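Local coordinates for Lin1840 protein (Listeria innocua serovar 6a, PDB 4ZOC), which probably hydrolyses terminal, non-reducing beta-D-glucosyl residues with release of beta-D-glucose, as a family 3 beta-glucosidase linked to beta-1,2-glucan metabolism, at residues G71-Y76 against L86-D91; E125-G130 against P345-K350; E390-L395 against Q455-V460. The protein carries 2 engineered substitutions. One frame throughout, in Å; residues are numbered along the deposited sequence. Where two conformers were deposited one is given.

Interaction 1: G71-Y76 against L86-D91; sequences GIQEAY and LVFMAD
Q73 turns its side-chain amide against the backbone of L86 and bonds it twice. L86 N gives its hydrogen to Q73 OE1 (2.9 Å), and Q73 NE2 returns one to L86 O (3.1 Å); each acceptor oxygen is met on a lone pair in its carbonyl plane. A bend at chi2 (74°) brings the glutamine amide back to this loop residue just before strand 87-90. One turn along the helix, Y76 offers a ring face to L86: L86 CG sits 3.7 Å from the centroid of the Y76 ring, 7° off its normal, with L86 CD1 against Y76 CD2 and L86 CD2 against Y76 CE2. L86 CD1 also meets I72 CG2 at 3.6 Å. I72 CG2 goes on to F88 CZ (3.9 Å), and Q73 NE2 lies at the edge of the F88 ring, near its plane. Further out, P345 O accepts a second hydrogen bond from Q73 NE2, and V60 backs L86 and F88. The contact closes the beta-alpha-beta unit of strand 59-61, helix 66-79 and strand 87-90 in the TIM barrel. Both polar backbone atoms of buried L86 are satisfied by one side chain, whose amide is thereby fixed in rotation.

Interaction 2: E125-G130 against P345-K350; sequences EATADG and PYRGLK
Van der Waals contact rests on L349, whose two methyls lie on backbone atoms at the end of helix 112-128. L349 CD1 is 3.5 Å from A128 O and 3.7 Å from G130 N, and L349 CD2 approaches T127 O at 3.8 Å. M69 of helix 66-79 also touches this leucine. The surface it meets is a Schellman motif: G130, at positive phi, is the C-prime residue, with G130 N bonded to T127 O and H131 N to A126 O. Facing it is a type I' turn from Y346 to L349 in the loop that follows helix 322-338, so a tight turn packs on a helix terminus of the TIM-barrel domain. Polar contact between the two is indirect, through one water that donates to T127 O (2.7 Å) and to R347 O (2.9 Å); T127 O thus serves both the water and the Schellman bond. Among the side chains, T127 CG2 comes to the edge of the R347 guanidinium, near its plane, 3.7 Å from R347 NH1. L179 O holds R347 NH2 and Q185 O holds NH1, while T127 OG1 bonds A123 O and R354 NH1.

Interaction 3: E390-L395 against Q455-V460; sequences EAKIAL and QNMDVV
K392 O takes two backbone hydrogens at once, from D458 N (2.9 Å) and V459 N (3.1 Å). The second arrives almost head-on to the carbonyl (C=O...N angle 168°), the first from above the carbonyl plane, so the two N-H groups approach from different directions. A394 N then bonds V459 O at 2.9 Å, and the strands run on in parallel register, I393 beside V459 and A394 beside V460. CA-H...O contacts fill in between, V460 CA lying 3.3 Å from A394 O. On the I393 face, I393 CG1 meets V459 CG2. M457 packs closely on strand 393-397: M457 CG lies 3.8 Å from A394 CB, and bends at chi2 (-66°) and chi3 (96°) fold SD back over I393 O and CE onto K392 CE. Strands 393-397 and 459-465 are neighbours in the mixed sheet of the family 3 C-terminal domain, with strand 432-436 on the far side of 393-397. The other end is looser and wetter. K392 takes two conformations; in this one it passes across the D458 carboxylate at a slant, K392 CD 3.6 Å from D458 OD2, and carries NZ to the last turn of helix 444-456, where its direct bond to N456 O is weak. Here two waters join NZ to N456 O, and one of them also donates to D458 OD1. The packed side thus grips K392 O with two N-H groups, whereas on the solvent side K392 NZ and D458 OD1 are 5.1 Å apart and joined through water, any attraction between them probably modest.

Interactions 1 and 2 are buried neighbours, their centres about 10 Å apart, and both involve the barrel domain. They meet through Q73, on which the Y346 ring packs, and through E74 and K350, which form a weak, long salt bridge, so helix 66-79 links them. Interaction 3 lies apart in the C-terminal domain, its centre about 52 Å from that of interaction 1 and 48 Å from that of interaction 2, and is partly open to solvent. The chemistry changes accordingly: a side-chain amide satisfies a backbone in the first, methyls and one bridging water join turn to helix end in the second, and backbone sheet bonds with a hydrated lysine and aspartate mark the third.

Interaction 1: G71-Y76 against L86-D91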
loop_
_atom_site.group_PDB
_atom_site.type_symbol
_atom_site.label_atom_id
_atom_site.label_comp_id
_atom_site.label_asym_id
_atom_site.label_seq_id
_atom_site.Cartn_x
_atom_site.Cartn_y
_atom_site.Cartn_z
ATOM N N GLY A 71 19.723 -13.963 -41.374
ATOM C CA GLY A 71 19.132 -15.203 -41.900
ATOM C C GLY A 71 17.621 -15.073 -41.966
ATOM O O GLY A 71 16.994 -15.437 -42.943
ATOM N N ILE A 72 17.033 -14.550 -40.870
ATOM C CA ILE A 72 15.616 -14.399 -40.769
ATOM C C ILE A 72 15.100 -13.384 -41.750
ATOM O O ILE A 72 14.085 -13.661 -42.406
ATOM C CB ILE A 72 15.207 -14.036 -39.320
ATOM C CG1 ILE A 72 15.384 -15.233 -38.382
ATOM C CG2 ILE A 72 13.754 -13.557 -39.256
ATOM C CD1 ILE A 72 15.327 -14.817 -36.902
ATOM N N GLN A 73 15.737 -12.200 -41.809
ATOM C CA GLN A 73 15.289 -11.127 -42.678
ATOM C C GLN A 73 15.452 -11.590 -44.167
ATOM O O GLN A 73 14.585 -11.331 -45.040
ATOM C CB GLN A 73 16.102 -9.884 -42.422
ATOM C CG GLN A 73 15.654 -8.617 -43.148
ATOM C CD GLN A 73 14.379 -8.045 -42.518
ATOM O OE1 GLN A 73 13.276 -8.626 -42.670
ATOM N NE2 GLN A 73 14.511 -6.929 -41.828
ATOM N N GLU A 74 16.527 -12.302 -44.462
ATOM C CA GLU A 74 16.765 -12.743 -45.860
ATOM C C GLU A 74 15.715 -13.728 -46.326
ATOM O O GLU A 74 15.109 -13.557 -47.384
ATOM C CB GLU A 74 18.217 -13.335 -46.018
ATOM C CG GLU A 74 18.623 -13.439 -47.490
ATOM C CD GLU A 74 20.110 -13.567 -47.708
ATOM O OE1 GLU A 74 20.808 -14.031 -46.778
ATOM O OE2 GLU A 74 20.576 -13.193 -48.829
ATOM N N ALA A 75 15.428 -14.747 -45.511
ATOM C CA ALA A 75 14.346 -15.686 -45.814
ATOM C C ALA A 75 12.997 -14.989 -45.891
ATOM O O ALA A 75 12.219 -15.214 -46.787
ATOM C CB ALA A 75 14.324 -16.830 -44.812
ATOM N N TYR A 76 12.734 -14.066 -44.980
ATOM C CA TYR A 76 11.446 -13.443 -44.932
ATOM C C TYR A 76 11.195 -12.626 -46.213
ATOM O O TYR A 76 10.098 -12.676 -46.780
ATOM C CB TYR A 76 11.393 -12.495 -43.739
ATOM C CG TYR A 76 10.034 -11.874 -43.497
ATOM C CD1 TYR A 76 9.705 -10.658 -44.034
ATOM C CD2 TYR A 76 9.157 -12.458 -42.639
ATOM C CE1 TYR A 76 8.463 -10.080 -43.805
ATOM C CE2 TYR A 76 7.942 -11.851 -42.315
ATOM C CZ TYR A 76 7.614 -10.654 -42.913
ATOM O OH TYR A 76 6.397 -10.051 -42.621
ATOM N N LEU A 86 10.926 -7.141 -41.746
ATOM C CA LEU A 86 10.711 -7.285 -40.300
ATOM C C LEU A 86 11.385 -6.206 -39.511
ATOM O O LEU A 86 12.466 -5.720 -39.866
ATOM C CB LEU A 86 11.270 -8.622 -39.819
ATOM C CG LEU A 86 10.478 -9.856 -40.252
ATOM C CD1 LEU A 86 11.319 -11.057 -40.158
ATOM C CD2 LEU A 86 9.237 -10.009 -39.396
ATOM N N VAL A 87 10.761 -5.835 -38.383
ATOM C CA VAL A 87 11.468 -4.977 -37.410
ATOM C C VAL A 87 11.860 -5.845 -36.205
ATOM O O VAL A 87 11.076 -6.705 -35.802
ATOM C CB VAL A 87 10.634 -3.684 -36.979
ATOM C CG1 VAL A 87 9.239 -4.060 -36.454
ATOM C CG2 VAL A 87 11.485 -2.850 -36.046
ATOM N N PHE A 88 13.103 -5.678 -35.726
ATOM C CA PHE A 88 13.737 -6.508 -34.681
ATOM C C PHE A 88 13.878 -5.688 -33.418
ATOM O O PHE A 88 14.506 -4.605 -33.410
ATOM C CB PHE A 88 15.137 -6.941 -35.151
ATOM C CG PHE A 88 15.118 -8.038 -36.203
ATOM C CD1 PHE A 88 14.799 -7.747 -37.545
ATOM C CD2 PHE A 88 15.351 -9.360 -35.832
ATOM C CE1 PHE A 88 14.750 -8.771 -38.463
ATOM C CE2 PHE A 88 15.340 -10.397 -36.756
ATOM C CZ PHE A 88 15.007 -10.102 -38.080
ATOM N N MET A 89 13.314 -6.214 -32.349
ATOM C CA MET A 89 13.319 -5.560 -31.064
ATOM C C MET A 89 13.952 -6.444 -29.991
ATOM O O MET A 89 13.953 -7.701 -30.094
ATOM C CB MET A 89 11.881 -5.277 -30.666
ATOM C CG MET A 89 11.035 -4.645 -31.742
ATOM S SD MET A 89 9.606 -3.764 -31.108
ATOM C CE MET A 89 8.772 -3.457 -32.645
ATOM N N ALA A 90 14.512 -5.797 -28.957
ATOM C CA ALA A 90 15.196 -6.601 -27.930
ATOM C C ALA A 90 15.214 -5.871 -26.605
ATOM O O ALA A 90 15.020 -4.653 -26.553
ATOM C CB ALA A 90 16.618 -6.883 -28.379
ATOM N N ASP A 91 15.472 -6.623 -25.547
ATOM C CA ASP A 91 15.649 -6.032 -24.208
ATOM C C ASP A 91 17.106 -5.635 -23.975
ATOM O O ASP A 91 17.895 -6.486 -23.589
ATOM C CB ASP A 91 15.199 -7.057 -23.172
ATOM C CG ASP A 91 13.666 -7.188 -23.167
ATOM O OD1 ASP A 91 12.958 -6.220 -22.768
ATOM O OD2 ASP A 91 13.210 -8.216 -23.530
#

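Interaction 2: E125-G130 against P345-K350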
loop_
_atom_site.group_PDB
_atom_site.type_symbol
_atom_site.label_atom_id
_atom_site.label_comp_id
_atom_site.label_asym_id
_atom_site.label_seq_id
_atom_site.Cartn_x
_atom_site.Cartn_y
_atom_site.Cartn_z
ATOM N N GLU A 125 26.350 -1.198 -29.679
ATOM C CA GLU A 125 26.472 -2.651 -29.647
ATOM C C GLU A 125 25.267 -3.426 -30.152
ATOM O O GLU A 125 25.418 -4.377 -30.923
ATOM C CB GLU A 125 26.830 -3.096 -28.204
ATOM C CG GLU A 125 28.211 -2.587 -27.752
ATOM C CD GLU A 125 28.643 -3.189 -26.455
ATOM O OE1 GLU A 125 27.767 -3.694 -25.702
ATOM O OE2 GLU A 125 29.878 -3.168 -26.167
ATOM N N ALA A 126 24.065 -2.970 -29.755
ATOM C CA ALA A 126 22.838 -3.645 -30.076
ATOM C C ALA A 126 22.612 -3.528 -31.583
ATOM O O ALA A 126 22.224 -4.530 -32.213
ATOM C CB ALA A 126 21.661 -3.037 -29.334
ATOM N N THR A 127 22.895 -2.360 -32.159
ATOM C CA THR A 127 22.753 -2.236 -33.639
ATOM C C THR A 127 23.750 -3.093 -34.359
ATOM O O THR A 127 23.459 -3.581 -35.445
ATOM C CB THR A 127 22.819 -0.767 -34.084
ATOM O OG1 THR A 127 24.069 -0.158 -33.684
ATOM C CG2 THR A 127 21.636 0.029 -33.503
ATOM N N ALA A 128 24.960 -3.216 -33.805
ATOM C CA ALA A 128 25.985 -4.079 -34.397
ATOM C C ALA A 128 25.551 -5.526 -34.439
ATOM O O ALA A 128 25.993 -6.255 -35.351
ATOM C CB ALA A 128 27.313 -3.902 -33.678
ATOM N N ASP A 129 24.603 -5.922 -33.558
ATOM C CA ASP A 129 24.143 -7.286 -33.537
ATOM C C ASP A 129 22.741 -7.417 -34.163
ATOM O O ASP A 129 22.075 -8.409 -33.985
ATOM C CB ASP A 129 24.211 -7.833 -32.094
ATOM C CG ASP A 129 24.744 -9.224 -32.023
ATOM O OD1 ASP A 129 25.327 -9.715 -33.021
ATOM O OD2 ASP A 129 24.591 -9.848 -30.966
ATOM N N GLY A 130 22.290 -6.365 -34.859
ATOM C CA GLY A 130 21.116 -6.414 -35.691
ATOM C C GLY A 130 19.778 -5.953 -35.119
ATOM O O GLY A 130 18.769 -6.141 -35.736
ATOM N N PRO A 345 17.099 -3.094 -45.339
ATOM C CA PRO A 345 16.421 -3.932 -44.350
ATOM C C PRO A 345 17.382 -4.586 -43.344
ATOM O O PRO A 345 16.906 -5.177 -42.399
ATOM C CB PRO A 345 15.721 -4.991 -45.202
ATOM C CG PRO A 345 16.378 -4.940 -46.532
ATOM C CD PRO A 345 17.076 -3.683 -46.706
ATOM N N TYR A 346 18.694 -4.512 -43.590
ATOM C CA TYR A 346 19.723 -5.035 -42.705
ATOM C C TYR A 346 20.383 -3.988 -41.836
ATOM O O TYR A 346 21.332 -4.313 -41.112
ATOM C CB TYR A 346 20.806 -5.770 -43.550
ATOM C CG TYR A 346 20.170 -6.866 -44.381
ATOM C CD1 TYR A 346 19.801 -8.060 -43.810
ATOM C CD2 TYR A 346 19.906 -6.691 -45.754
ATOM C CE1 TYR A 346 19.135 -9.028 -44.519
ATOM C CE2 TYR A 346 19.234 -7.653 -46.469
ATOM C CZ TYR A 346 18.864 -8.822 -45.853
ATOM O OH TYR A 346 18.249 -9.790 -46.556
ATOM N N ARG A 347 19.875 -2.737 -41.902
ATOM C CA ARG A 347 20.304 -1.613 -41.103
ATOM C C ARG A 347 21.811 -1.604 -40.842
ATOM O O ARG A 347 22.321 -1.590 -39.696
ATOM C CB ARG A 347 19.462 -1.551 -39.816
ATOM C CG ARG A 347 19.381 -0.172 -39.267
ATOM C CD ARG A 347 18.081 0.114 -38.571
ATOM N NE ARG A 347 18.156 1.509 -38.164
ATOM C CZ ARG A 347 18.771 1.958 -37.072
ATOM N NH1 ARG A 347 19.385 1.132 -36.234
ATOM N NH2 ARG A 347 18.788 3.257 -36.846
ATOM N N GLY A 348 22.539 -1.565 -41.953
ATOM C CA GLY A 348 23.958 -1.312 -41.908
ATOM C C GLY A 348 24.854 -2.531 -41.928
ATOM O O GLY A 348 26.023 -2.393 -42.129
ATOM N N LEU A 349 24.306 -3.724 -41.772
ATOM C CA LEU A 349 25.116 -4.862 -41.538
ATOM C C LEU A 349 25.470 -5.752 -42.744
ATOM O O LEU A 349 26.353 -6.577 -42.646
ATOM C CB LEU A 349 24.459 -5.731 -40.495
ATOM C CG LEU A 349 24.243 -5.117 -39.110
ATOM C CD1 LEU A 349 23.906 -6.284 -38.143
ATOM C CD2 LEU A 349 25.445 -4.335 -38.646
ATOM N N LYS A 350 24.712 -5.680 -43.829
ATOM C CA LYS A 350 24.785 -6.770 -44.848
ATOM C C LYS A 350 26.180 -6.952 -45.383
ATOM O O LYS A 350 26.656 -8.120 -45.518
ATOM C CB LYS A 350 23.831 -6.507 -46.021
ATOM C CG LYS A 350 23.638 -7.705 -46.971
ATOM C CD LYS A 350 23.052 -8.911 -46.261
ATOM C CE LYS A 350 22.236 -9.795 -47.215
ATOM N NZ LYS A 350 22.664 -11.202 -47.136
HETATM O O HOH W 1 21.666 -3.167 -37.412
#

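Interaction 3: E390-L395 against Q455-V460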
loop_
_atom_site.group_PDB
_atom_site.type_symbol
_atom_site.label_atom_id
_atom_site.label_comp_id
_atom_site.label_asym_id
_atom_site.label_seq_id
_atom_site.Cartn_x
_atom_site.Cartn_y
_atom_site.Cartn_z
ATOM N N GLU A 390 48.795 -0.995 -0.080
ATOM C CA GLU A 390 49.506 -2.057 0.681
ATOM C C GLU A 390 48.673 -2.716 1.776
ATOM O O GLU A 390 49.136 -3.638 2.466
ATOM C CB GLU A 390 50.815 -1.506 1.306
ATOM C CG GLU A 390 51.699 -0.701 0.353
ATOM C CD GLU A 390 51.070 0.623 -0.071
ATOM O OE1 GLU A 390 51.458 1.098 -1.162
ATOM O OE2 GLU A 390 50.179 1.170 0.682
ATOM N N ALA A 391 47.421 -2.269 1.942
ATOM C CA ALA A 391 46.532 -2.888 2.921
ATOM C C ALA A 391 46.383 -4.363 2.671
ATOM O O ALA A 391 46.095 -4.814 1.522
ATOM C CB ALA A 391 45.164 -2.221 2.919
ATOM N N LYS A 392 46.569 -5.140 3.744
ATOM C CA LYS A 392 46.419 -6.604 3.690
ATOM C C LYS A 392 44.925 -6.939 3.926
ATOM O O LYS A 392 44.380 -6.709 4.995
ATOM C CB LYS A 392 47.312 -7.294 4.730
ATOM C CG LYS A 392 48.816 -7.039 4.576
ATOM C CD LYS A 392 49.650 -7.685 5.694
ATOM C CE LYS A 392 49.491 -9.192 5.811
ATOM N NZ LYS A 392 50.284 -9.844 6.919
ATOM N N ILE A 393 44.284 -7.449 2.883
ATOM C CA ILE A 393 42.831 -7.580 2.797
ATOM C C ILE A 393 42.455 -9.044 2.912
ATOM O O ILE A 393 42.909 -9.912 2.150
ATOM C CB ILE A 393 42.302 -7.061 1.443
ATOM C CG1 ILE A 393 42.488 -5.554 1.385
ATOM C CG2 ILE A 393 40.826 -7.476 1.307
ATOM C CD1 ILE A 393 42.222 -4.933 -0.004
ATOM N N ALA A 394 41.589 -9.347 3.849
ATOM C CA ALA A 394 40.813 -10.597 3.793
ATOM C C ALA A 394 39.473 -10.284 3.127
ATOM O O ALA A 394 38.645 -9.495 3.619
ATOM C CB ALA A 394 40.580 -11.180 5.182
ATOM N N LEU A 395 39.297 -10.924 1.993
ATOM C CA LEU A 395 38.102 -10.763 1.133
ATOM C C LEU A 395 37.227 -11.982 1.407
ATOM O O LEU A 395 37.576 -13.113 1.074
ATOM C CB LEU A 395 38.506 -10.696 -0.355
ATOM C CG LEU A 395 37.307 -10.729 -1.306
ATOM C CD1 LEU A 395 36.348 -9.572 -1.155
ATOM C CD2 LEU A 395 37.797 -10.775 -2.718
ATOM N N GLN A 455 42.658 -13.304 10.719
ATOM C CA GLN A 455 43.883 -13.300 11.591
ATOM C C GLN A 455 45.131 -12.890 10.874
ATOM O O GLN A 455 45.891 -12.072 11.381
ATOM C CB GLN A 455 44.108 -14.671 12.245
ATOM C CG GLN A 455 43.484 -14.773 13.619
ATOM C CD GLN A 455 43.363 -16.207 14.177
ATOM O OE1 GLN A 455 42.648 -16.448 15.162
ATOM N NE2 GLN A 455 44.047 -17.150 13.550
ATOM N N ASN A 456 45.333 -13.471 9.694
ATOM C CA ASN A 456 46.431 -13.178 8.788
ATOM C C ASN A 456 46.491 -11.782 8.237
ATOM O O ASN A 456 47.572 -11.165 8.150
ATOM C CB ASN A 456 46.411 -14.169 7.594
ATOM C CG ASN A 456 46.712 -15.619 8.006
ATOM O OD1 ASN A 456 47.303 -15.874 9.056
ATOM N ND2 ASN A 456 46.351 -16.577 7.141
ATOM N N MET A 457 45.343 -11.244 7.865
ATOM C CA MET A 457 45.249 -9.912 7.258
ATOM C C MET A 457 44.977 -8.766 8.223
ATOM O O MET A 457 44.963 -8.957 9.429
ATOM C CB MET A 457 44.070 -10.030 6.289
ATOM C CG MET A 457 44.393 -11.034 5.189
ATOM S SD MET A 457 45.691 -10.677 4.004
ATOM C CE MET A 457 47.102 -11.533 4.733
ATOM N N ASP A 458 44.819 -7.546 7.694
ATOM C CA ASP A 458 44.626 -6.371 8.537
ATOM C C ASP A 458 43.213 -5.754 8.497
ATOM O O ASP A 458 42.810 -5.117 9.462
ATOM C CB ASP A 458 45.619 -5.291 8.158
ATOM C CG ASP A 458 47.069 -5.687 8.510
ATOM O OD1 ASP A 458 47.280 -6.513 9.430
ATOM O OD2 ASP A 458 47.956 -5.256 7.796
ATOM N N VAL A 459 42.545 -5.842 7.351
ATOM C CA VAL A 459 41.170 -5.309 7.169
ATOM C C VAL A 459 40.380 -6.368 6.411
ATOM O O VAL A 459 40.945 -7.245 5.671
ATOM C CB VAL A 459 41.140 -3.996 6.363
ATOM C CG1 VAL A 459 41.978 -2.924 7.045
ATOM C CG2 VAL A 459 41.674 -4.235 4.988
ATOM N N VAL A 460 39.059 -6.319 6.573
ATOM C CA VAL A 460 38.205 -7.299 5.990
ATOM C C VAL A 460 37.327 -6.576 5.025
ATOM O O VAL A 460 36.764 -5.541 5.344
ATOM C CB VAL A 460 37.321 -7.970 7.019
ATOM C CG1 VAL A 460 36.440 -9.057 6.424
ATOM C CG2 VAL A 460 38.153 -8.501 8.202
HETATM O O HOH W 2 48.601 -8.805 8.949
HETATM O O HOH W 3 50.103 -12.313 7.375
#